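Fe-regulated protein B (Neisseria meningitidis, PDB 4AIP) is an outer-membrane TonB-dependent iron transporter, built as a beta-barrel closed by a plug domain and probably drawing on the TonB system to take up iron. Local coordinates at residues S496-H501 against G540-D545; F613-K618 against S664-G669; L706-V711 against R732-G737. All coordinates share one frame; numbering follows the deposited sequence.

Contact 1: residues S496-H501 against G540-D545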
loop_
_atom_site.group_PDB
_atom_site.type_symbol
_atom_site.label_atom_id
_atom_site.label_comp_id
_atom_site.label_asym_id
_atom_site.label_seq_id
_atom_site.Cartn_x
_atom_site.Cartn_y
_atom_site.Cartn_z
ATOM N N SER B 496 -40.175 -19.293 -29.901
ATOM C CA SER B 496 -40.823 -18.059 -29.510
ATOM C C SER B 496 -40.655 -17.034 -30.579
ATOM O O SER B 496 -39.723 -17.125 -31.350
ATOM C CB SER B 496 -40.173 -17.493 -28.266
ATOM O OG SER B 496 -39.993 -18.535 -27.334
ATOM N N PHE B 497 -41.546 -16.036 -30.589
ATOM C CA PHE B 497 -41.460 -14.880 -31.450
ATOM C C PHE B 497 -41.910 -13.721 -30.582
ATOM O O PHE B 497 -42.646 -13.930 -29.611
ATOM C CB PHE B 497 -42.386 -15.032 -32.662
ATOM C CG PHE B 497 -42.231 -16.341 -33.382
ATOM C CD1 PHE B 497 -42.890 -17.486 -32.925
ATOM C CD2 PHE B 497 -41.422 -16.431 -34.500
ATOM C CE1 PHE B 497 -42.733 -18.715 -33.572
ATOM C CE2 PHE B 497 -41.229 -17.636 -35.141
ATOM C CZ PHE B 497 -41.897 -18.798 -34.682
ATOM N N SER B 498 -41.496 -12.509 -30.923
ATOM C CA SER B 498 -41.559 -11.414 -29.990
ATOM C C SER B 498 -41.716 -10.138 -30.694
ATOM O O SER B 498 -41.215 -9.974 -31.819
ATOM C CB SER B 498 -40.219 -11.230 -29.311
ATOM O OG SER B 498 -39.769 -12.450 -28.820
ATOM N N ALA B 499 -42.316 -9.199 -29.984
ATOM C CA ALA B 499 -42.449 -7.832 -30.421
ATOM C C ALA B 499 -42.706 -7.012 -29.189
ATOM O O ALA B 499 -43.358 -7.484 -28.276
ATOM C CB ALA B 499 -43.630 -7.687 -31.424
ATOM N N SER B 500 -42.177 -5.800 -29.193
ATOM C CA SER B 500 -42.332 -4.872 -28.102
ATOM C C SER B 500 -42.330 -3.439 -28.648
ATOM O O SER B 500 -41.842 -3.165 -29.757
ATOM C CB SER B 500 -41.268 -5.093 -27.000
ATOM O OG SER B 500 -39.969 -4.804 -27.496
ATOM N N HIS B 501 -42.918 -2.537 -27.884
ATOM C CA HIS B 501 -43.026 -1.146 -28.273
ATOM C C HIS B 501 -42.914 -0.363 -26.987
ATOM O O HIS B 501 -43.846 -0.270 -26.206
ATOM C CB HIS B 501 -44.343 -0.887 -29.038
ATOM C CG HIS B 501 -44.443 0.485 -29.634
ATOM N ND1 HIS B 501 -43.540 0.975 -30.559
ATOM C CD2 HIS B 501 -45.346 1.470 -29.436
ATOM C CE1 HIS B 501 -43.870 2.217 -30.878
ATOM N NE2 HIS B 501 -44.967 2.534 -30.219
ATOM N N GLY B 540 -38.484 -10.316 -32.772
ATOM C CA GLY B 540 -37.493 -11.309 -32.484
ATOM C C GLY B 540 -38.000 -12.716 -32.549
ATOM O O GLY B 540 -39.200 -12.941 -32.614
ATOM N N PHE B 541 -37.085 -13.668 -32.584
ATOM C CA PHE B 541 -37.489 -15.046 -32.525
ATOM C C PHE B 541 -36.411 -15.777 -31.756
ATOM O O PHE B 541 -35.254 -15.319 -31.752
ATOM C CB PHE B 541 -37.659 -15.621 -33.945
ATOM C CG PHE B 541 -36.371 -15.998 -34.611
ATOM C CD1 PHE B 541 -35.829 -17.273 -34.425
ATOM C CD2 PHE B 541 -35.683 -15.089 -35.410
ATOM C CE1 PHE B 541 -34.582 -17.643 -35.053
ATOM C CE2 PHE B 541 -34.464 -15.460 -36.044
ATOM C CZ PHE B 541 -33.931 -16.731 -35.867
ATOM N N ASN B 542 -36.794 -16.893 -31.130
ATOM C CA ASN B 542 -35.843 -17.807 -30.535
ATOM C C ASN B 542 -36.185 -19.216 -30.940
ATOM O O ASN B 542 -37.327 -19.689 -30.754
ATOM C CB ASN B 542 -35.857 -17.754 -29.021
ATOM C CG ASN B 542 -35.554 -16.380 -28.494
ATOM O OD1 ASN B 542 -34.398 -16.107 -28.143
ATOM N ND2 ASN B 542 -36.569 -15.486 -28.460
ATOM N N TYR B 543 -35.191 -19.911 -31.454
ATOM C CA TYR B 543 -35.326 -21.311 -31.636
ATOM C C TYR B 543 -34.323 -22.020 -30.658
ATOM O O TYR B 543 -33.209 -21.525 -30.444
ATOM C CB TYR B 543 -35.102 -21.642 -33.113
ATOM C CG TYR B 543 -35.101 -23.089 -33.310
ATOM C CD1 TYR B 543 -36.295 -23.774 -33.389
ATOM C CD2 TYR B 543 -33.904 -23.807 -33.325
ATOM C CE1 TYR B 543 -36.332 -25.133 -33.537
ATOM C CE2 TYR B 543 -33.913 -25.186 -33.472
ATOM C CZ TYR B 543 -35.150 -25.835 -33.573
ATOM O OH TYR B 543 -35.232 -27.196 -33.709
ATOM N N ASN B 544 -34.729 -23.131 -30.043
ATOM C CA ASN B 544 -33.812 -24.025 -29.330
ATOM C C ASN B 544 -34.418 -25.400 -29.176
ATOM O O ASN B 544 -35.483 -25.549 -28.568
ATOM C CB ASN B 544 -33.555 -23.528 -27.925
ATOM C CG ASN B 544 -32.607 -24.457 -27.104
ATOM O OD1 ASN B 544 -32.062 -25.489 -27.569
ATOM N ND2 ASN B 544 -32.427 -24.082 -25.853
ATOM N N ASP B 545 -33.737 -26.425 -29.667
ATOM C CA ASP B 545 -34.307 -27.755 -29.582
ATOM C C ASP B 545 -33.472 -28.667 -28.686
ATOM O O ASP B 545 -33.764 -29.846 -28.555
ATOM C CB ASP B 545 -34.492 -28.337 -30.963
ATOM C CG ASP B 545 -33.190 -28.664 -31.634
ATOM O OD1 ASP B 545 -32.217 -29.097 -30.957
ATOM O OD2 ASP B 545 -33.137 -28.513 -32.876
#
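S496 and N542 exchange two straight backbone hydrogen bonds, S496 N to N542 O at 3.0 Å (165° at the hydrogen) and N542 N to S496 O at 2.9 Å. Two residues on, S498 and G540 form the next hydrogen-bonded pair: G540 N reaches S498 O at 2.9 Å, while the return bond from S498 N to G540 O is weak because it is bent to 127°. Between them F497 and F541 form the non-hydrogen-bonded pair, their backbones close but not bonded to each other; F541 CA lies 3.3 Å from S496 O and F497 CA 3.2 Å from G540 O, both as CA-H...O contacts. The segments belong to neighbouring antiparallel strands of the TonB-dependent transporter barrel, 495-506 and 532-544, whose inner face carries the serines: S498 OG is hydrogen-bonded to the backbone O of R62 of the plug, and S496 packs on the same residue. G540, opposite S498, brings no side chain to that face. On the other face F497 and F541 slant past each other, F497 CD2 meeting F541 CB at 3.9 Å. With F541 CG set between its backbone N and carbonyl carbon (chi1 79°), the ring is carried away from strand 495-506, so its CB, not its ring, touches F497. Beyond the pairing, the Y543 hydroxyl donates to D545 OD2 at 2.6 Å, just past the end of the strand.

Contact 2: residues F613-K618 against S664-G669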
loop_
_atom_site.group_PDB
_atom_site.type_symbol
_atom_site.label_atom_id
_atom_site.label_comp_id
_atom_site.label_asym_id
_atom_site.label_seq_id
_atom_site.Cartn_x
_atom_site.Cartn_y
_atom_site.Cartn_z
ATOM N N PHE B 613 -27.498 10.827 -35.512
ATOM C CA PHE B 613 -27.754 11.998 -34.707
ATOM C C PHE B 613 -28.044 13.195 -35.634
ATOM O O PHE B 613 -27.190 13.645 -36.400
ATOM C CB PHE B 613 -26.549 12.249 -33.783
ATOM C CG PHE B 613 -26.449 11.273 -32.666
ATOM C CD1 PHE B 613 -26.196 9.929 -32.916
ATOM C CD2 PHE B 613 -26.671 11.669 -31.376
ATOM C CE1 PHE B 613 -26.149 8.997 -31.889
ATOM C CE2 PHE B 613 -26.614 10.765 -30.351
ATOM C CZ PHE B 613 -26.353 9.422 -30.607
ATOM N N TYR B 614 -29.275 13.680 -35.536
ATOM C CA TYR B 614 -29.840 14.677 -36.411
ATOM C C TYR B 614 -29.934 15.989 -35.680
ATOM O O TYR B 614 -30.694 16.099 -34.737
ATOM C CB TYR B 614 -31.214 14.241 -36.809
ATOM C CG TYR B 614 -31.181 13.071 -37.727
ATOM C CD1 TYR B 614 -31.020 13.240 -39.120
ATOM C CD2 TYR B 614 -31.298 11.783 -37.233
ATOM C CE1 TYR B 614 -30.968 12.142 -39.982
ATOM C CE2 TYR B 614 -31.238 10.668 -38.082
ATOM C CZ TYR B 614 -31.066 10.860 -39.440
ATOM O OH TYR B 614 -31.039 9.756 -40.243
ATOM N N ASP B 615 -29.117 16.956 -36.084
ATOM C CA ASP B 615 -29.072 18.277 -35.487
ATOM C C ASP B 615 -30.276 19.078 -35.916
ATOM O O ASP B 615 -30.659 19.044 -37.106
ATOM C CB ASP B 615 -27.818 19.005 -35.979
ATOM C CG ASP B 615 -26.636 18.806 -35.069
ATOM O OD1 ASP B 615 -26.559 19.494 -34.022
ATOM O OD2 ASP B 615 -25.797 17.950 -35.413
ATOM N N THR B 616 -30.820 19.846 -34.966
ATOM C CA THR B 616 -32.133 20.478 -35.072
ATOM C C THR B 616 -32.051 21.948 -34.681
ATOM O O THR B 616 -33.004 22.755 -34.871
ATOM C CB THR B 616 -33.116 19.692 -34.168
ATOM O OG1 THR B 616 -33.884 18.798 -34.986
ATOM C CG2 THR B 616 -34.034 20.572 -33.358
ATOM N N HIS B 617 -30.875 22.281 -34.176
ATOM C CA HIS B 617 -30.578 23.531 -33.512
ATOM C C HIS B 617 -29.608 24.326 -34.380
ATOM O O HIS B 617 -28.683 23.760 -34.966
ATOM C CB HIS B 617 -29.965 23.187 -32.153
ATOM C CG HIS B 617 -29.779 24.360 -31.274
ATOM N ND1 HIS B 617 -28.698 25.200 -31.393
ATOM C CD2 HIS B 617 -30.548 24.859 -30.283
ATOM C CE1 HIS B 617 -28.802 26.168 -30.501
ATOM N NE2 HIS B 617 -29.921 25.986 -29.823
ATOM N N LYS B 618 -29.813 25.635 -34.483
ATOM C CA LYS B 618 -29.124 26.446 -35.507
ATOM C C LYS B 618 -27.616 26.431 -35.336
ATOM O O LYS B 618 -26.875 26.627 -36.313
ATOM C CB LYS B 618 -29.607 27.890 -35.513
ATOM C CG LYS B 618 -28.909 28.823 -34.490
ATOM C CD LYS B 618 -29.758 30.074 -34.204
ATOM C CE LYS B 618 -31.096 29.688 -33.515
ATOM N NZ LYS B 618 -32.085 30.818 -33.308
ATOM N N SER B 664 -19.858 9.179 -40.049
ATOM C CA SER B 664 -20.046 9.694 -38.720
ATOM C C SER B 664 -21.404 9.267 -38.157
ATOM O O SER B 664 -22.299 8.869 -38.904
ATOM C CB SER B 664 -19.999 11.208 -38.747
ATOM O OG SER B 664 -20.272 11.689 -37.453
ATOM N N ILE B 665 -21.545 9.337 -36.836
ATOM C CA ILE B 665 -22.845 9.169 -36.246
ATOM C C ILE B 665 -23.712 10.402 -36.498
ATOM O O ILE B 665 -24.938 10.272 -36.471
ATOM C CB ILE B 665 -22.812 8.751 -34.748
ATOM C CG1 ILE B 665 -22.375 9.889 -33.843
ATOM C CG2 ILE B 665 -21.940 7.553 -34.595
ATOM C CD1 ILE B 665 -22.219 9.520 -32.426
ATOM N N LEU B 666 -23.104 11.568 -36.763
ATOM C CA LEU B 666 -23.869 12.797 -37.052
ATOM C C LEU B 666 -24.302 12.841 -38.532
ATOM O O LEU B 666 -23.460 12.951 -39.437
ATOM C CB LEU B 666 -23.048 14.048 -36.695
ATOM C CG LEU B 666 -22.453 14.274 -35.291
ATOM C CD1 LEU B 666 -21.579 15.506 -35.304
ATOM C CD2 LEU B 666 -23.494 14.405 -34.179
ATOM N N ALA B 667 -25.606 12.746 -38.787
ATOM C CA ALA B 667 -26.164 12.787 -40.173
ATOM C C ALA B 667 -25.632 13.932 -41.074
ATOM O O ALA B 667 -25.531 13.794 -42.294
ATOM C CB ALA B 667 -27.653 12.855 -40.116
ATOM N N ALA B 668 -25.306 15.055 -40.444
ATOM C CA ALA B 668 -24.705 16.158 -41.133
ATOM C C ALA B 668 -23.166 16.033 -41.166
ATOM O O ALA B 668 -22.506 16.876 -41.753
ATOM C CB ALA B 668 -25.176 17.499 -40.503
ATOM N N GLY B 669 -22.589 14.991 -40.571
ATOM C CA GLY B 669 -21.130 14.852 -40.515
ATOM C C GLY B 669 -20.402 15.605 -39.393
ATOM O O GLY B 669 -20.918 16.567 -38.790
HETATM O O HOH W 1 -25.872 15.893 -37.744
#
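A beta-barrel strand ends here against a loop: F613, near the end of strand 600-615, is bridged to L666 in the loop that joins strands 649-662 and 681-694. The bridge is a single one, made of two backbone hydrogen bonds. F613 N gives its hydrogen to I665 O at 2.8 Å, and A667 N returns one to F613 O at 3.0 Å. F613 O is gripped a second time by a water, 2.9 Å away, which also donates to D615 OD2 and accepts from A668 N, so that one solvent molecule ties the strand end to the loop backbone. The other carboxylate oxygen, D615 OD1, takes the N-H of L622, which probably holds the carboxylate in this orientation.

Apolar groups close in around this polar core. I665 runs alongside F613 in the same direction and lays its CD1 over one face of the ring, 4.0 Å from F613 CE1; with CG1 of I665 placed between its backbone N and carbonyl carbon (chi1 72°), the longer branch follows the phenyl ring. L666 reaches the base of the same side chain, its CD2 3.8 Å from F613 CB. Next along, the methyl of A667 presses on the Y614 ring, CB to CE1 3.4 Å, a tight fit, while that ring also stacks with Y583 of the adjoining strand 575-597.

Two turns shape the loop: S664 OG accepts from L666 N at 2.9 Å in an ST turn, and L666 to G669 form a type I beta turn. Such folding of one loop onto the end of a nearby strand is consistent with the long extracellular loops of TonB-dependent transporter barrels.

Contact 3: residues L706-V711 against R732-G737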
loop_
_atom_site.group_PDB
_atom_site.type_symbol
_atom_site.label_atom_id
_atom_site.label_comp_id
_atom_site.label_asym_id
_atom_site.label_seq_id
_atom_site.Cartn_x
_atom_site.Cartn_y
_atom_site.Cartn_z
ATOM N N LEU B 706 -5.177 -21.618 -20.079
ATOM C CA LEU B 706 -4.158 -21.112 -20.946
ATOM C C LEU B 706 -4.794 -20.560 -22.166
ATOM O O LEU B 706 -5.637 -21.179 -22.740
ATOM C CB LEU B 706 -3.175 -22.231 -21.340
ATOM C CG LEU B 706 -2.163 -21.839 -22.422
ATOM C CD1 LEU B 706 -1.093 -20.860 -21.863
ATOM C CD2 LEU B 706 -1.527 -23.090 -23.083
ATOM N N SER B 707 -4.336 -19.401 -22.593
ATOM C CA SER B 707 -4.902 -18.764 -23.749
ATOM C C SER B 707 -3.799 -18.068 -24.505
ATOM O O SER B 707 -2.786 -17.599 -23.907
ATOM C CB SER B 707 -5.937 -17.736 -23.358
ATOM O OG SER B 707 -5.292 -16.469 -23.199
ATOM N N VAL B 708 -3.991 -18.029 -25.820
ATOM C CA VAL B 708 -3.217 -17.144 -26.640
ATOM C C VAL B 708 -4.194 -16.326 -27.510
ATOM O O VAL B 708 -4.872 -16.884 -28.431
ATOM C CB VAL B 708 -2.285 -17.868 -27.561
ATOM C CG1 VAL B 708 -1.343 -16.833 -28.167
ATOM C CG2 VAL B 708 -1.545 -19.034 -26.839
ATOM N N ASN B 709 -4.209 -15.020 -27.205
ATOM C CA ASN B 709 -5.192 -14.081 -27.670
ATOM C C ASN B 709 -4.488 -13.239 -28.656
ATOM O O ASN B 709 -3.312 -12.881 -28.473
ATOM C CB ASN B 709 -5.675 -13.170 -26.522
ATOM C CG ASN B 709 -6.544 -13.908 -25.477
ATOM O OD1 ASN B 709 -7.027 -15.025 -25.661
ATOM N ND2 ASN B 709 -6.731 -13.253 -24.366
ATOM N N ASN B 710 -5.244 -12.902 -29.694
ATOM C CA ASN B 710 -4.765 -12.256 -30.875
ATOM C C ASN B 710 -3.616 -13.089 -31.455
ATOM O O ASN B 710 -2.533 -12.581 -31.728
ATOM C CB ASN B 710 -4.430 -10.777 -30.640
ATOM C CG ASN B 710 -4.189 -10.027 -31.945
ATOM O OD1 ASN B 710 -4.237 -10.622 -33.054
ATOM N ND2 ASN B 710 -3.929 -8.724 -31.839
ATOM N N VAL B 711 -3.878 -14.373 -31.694
ATOM C CA VAL B 711 -2.860 -15.249 -32.290
ATOM C C VAL B 711 -1.953 -14.616 -33.358
ATOM O O VAL B 711 -0.752 -14.844 -33.301
ATOM C CB VAL B 711 -3.433 -16.529 -32.906
ATOM C CG1 VAL B 711 -2.277 -17.537 -33.118
ATOM C CG2 VAL B 711 -4.471 -17.116 -32.021
ATOM N N ARG B 732 -0.733 -9.522 -29.671
ATOM C CA ARG B 732 -0.770 -10.874 -29.141
ATOM C C ARG B 732 -0.290 -10.978 -27.680
ATOM O O ARG B 732 0.542 -10.202 -27.270
ATOM C CB ARG B 732 0.138 -11.655 -30.041
ATOM C CG ARG B 732 0.448 -13.011 -29.669
ATOM C CD ARG B 732 1.707 -13.290 -30.517
ATOM N NE ARG B 732 1.640 -14.600 -31.159
ATOM C CZ ARG B 732 1.652 -15.756 -30.483
ATOM N NH1 ARG B 732 1.732 -15.747 -29.153
ATOM N NH2 ARG B 732 1.591 -16.923 -31.117
ATOM N N ASP B 733 -0.803 -11.964 -26.943
ATOM C CA ASP B 733 -0.862 -11.975 -25.464
ATOM C C ASP B 733 -1.093 -13.413 -25.089
ATOM O O ASP B 733 -2.094 -14.030 -25.522
ATOM C CB ASP B 733 -2.061 -11.137 -24.959
ATOM C CG ASP B 733 -2.087 -10.935 -23.387
ATOM O OD1 ASP B 733 -0.999 -11.020 -22.742
ATOM O OD2 ASP B 733 -3.192 -10.626 -22.789
ATOM N N VAL B 734 -0.175 -13.978 -24.316
ATOM C CA VAL B 734 -0.339 -15.346 -23.923
ATOM C C VAL B 734 -0.527 -15.349 -22.436
ATOM O O VAL B 734 0.203 -14.669 -21.707
ATOM C CB VAL B 734 0.841 -16.218 -24.410
ATOM C CG1 VAL B 734 2.093 -15.566 -24.024
ATOM C CG2 VAL B 734 0.809 -17.662 -23.852
ATOM N N ARG B 735 -1.555 -16.062 -21.985
ATOM C CA ARG B 735 -2.007 -15.917 -20.601
ATOM C C ARG B 735 -2.218 -17.253 -19.973
ATOM O O ARG B 735 -2.801 -18.169 -20.559
ATOM C CB ARG B 735 -3.301 -15.091 -20.473
ATOM C CG ARG B 735 -3.655 -14.195 -21.656
ATOM C CD ARG B 735 -4.900 -13.291 -21.393
ATOM N NE ARG B 735 -4.630 -12.359 -20.296
ATOM C CZ ARG B 735 -5.396 -11.344 -19.951
ATOM N NH1 ARG B 735 -6.496 -11.073 -20.635
ATOM N NH2 ARG B 735 -5.038 -10.587 -18.939
ATOM N N LEU B 736 -1.740 -17.354 -18.752
ATOM C CA LEU B 736 -1.953 -18.523 -17.962
ATOM C C LEU B 736 -2.565 -17.994 -16.679
ATOM O O LEU B 736 -2.002 -17.104 -16.088
ATOM C CB LEU B 736 -0.609 -19.208 -17.725
ATOM C CG LEU B 736 -0.702 -20.561 -17.013
ATOM C CD1 LEU B 736 -0.992 -21.741 -17.926
ATOM C CD2 LEU B 736 0.612 -20.751 -16.445
ATOM N N GLY B 737 -3.734 -18.513 -16.312
ATOM C CA GLY B 737 -4.469 -18.182 -15.092
ATOM C C GLY B 737 -4.694 -19.458 -14.288
ATOM O O GLY B 737 -4.796 -20.545 -14.875
#
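This is antiparallel strand pairing between the last two strands of the barrel, 702-709 and 733-741, with L706, V708, V734 and L736 on one face and S707, N709, D733 and R735 on the other; R732-G737 fall in the predicted TonB C-terminal box. S707 and R735 trade two backbone bonds, R735 N to S707 O at 2.8 Å being nearly straight (169°). N709 N points at D733 O at 2.9 Å, whereas the return bond from D733 N to N709 O is weak.

On the polar face R735 lays its CG 3.2 Å from S707 OG, and its CD meets N709 ND2 at 3.5 Å. That amide nitrogen lies at the edge of the R735 guanidinium, with the two planes almost perpendicular (87°). D733 OD2 sits over a face of the same group, 3.4 Å from R735 NE, a pairing of charges without an aimed N-H. R735 NH2 is hydrogen-bonded to T83 OG1 of the plug, and D733 OD1 to N196 N.

On the apolar face V708 and V734 lie side by side, CG2 to CG2 4.0 Å, and L706 CD1 touches L736 CD1. R732, extended at first with CG anti to its N (chi1 172°) and then bent, brings NH1 to 3.4 Å from V708 CG1.

Strand 681-694 flanks L706-V711, bonding its backbone to L706 and V708, while strand 185-194 pairs with 733-741 and completes the barrel; outward, L736 packs on L268 of the second subunit.

In the fold
The three contacts follow one another along the chain and are spread round one barrel, without touching. Contact 1 and contact 2 have centres 34 Å apart and nearest atoms about 17 Å apart; contact 3 lies 36 Å from contact 1 and 41 Å from contact 2, centre to centre. Contacts 1 and 3 both join neighbouring strands and turn polar side chains to the plug, at R62 and at T83, whereas contact 2 ties a loop to a strand end. None belongs to the detergent pocket around F212, Y251 and H270, or to R276, which binds L-glutamate in another structure of this protein.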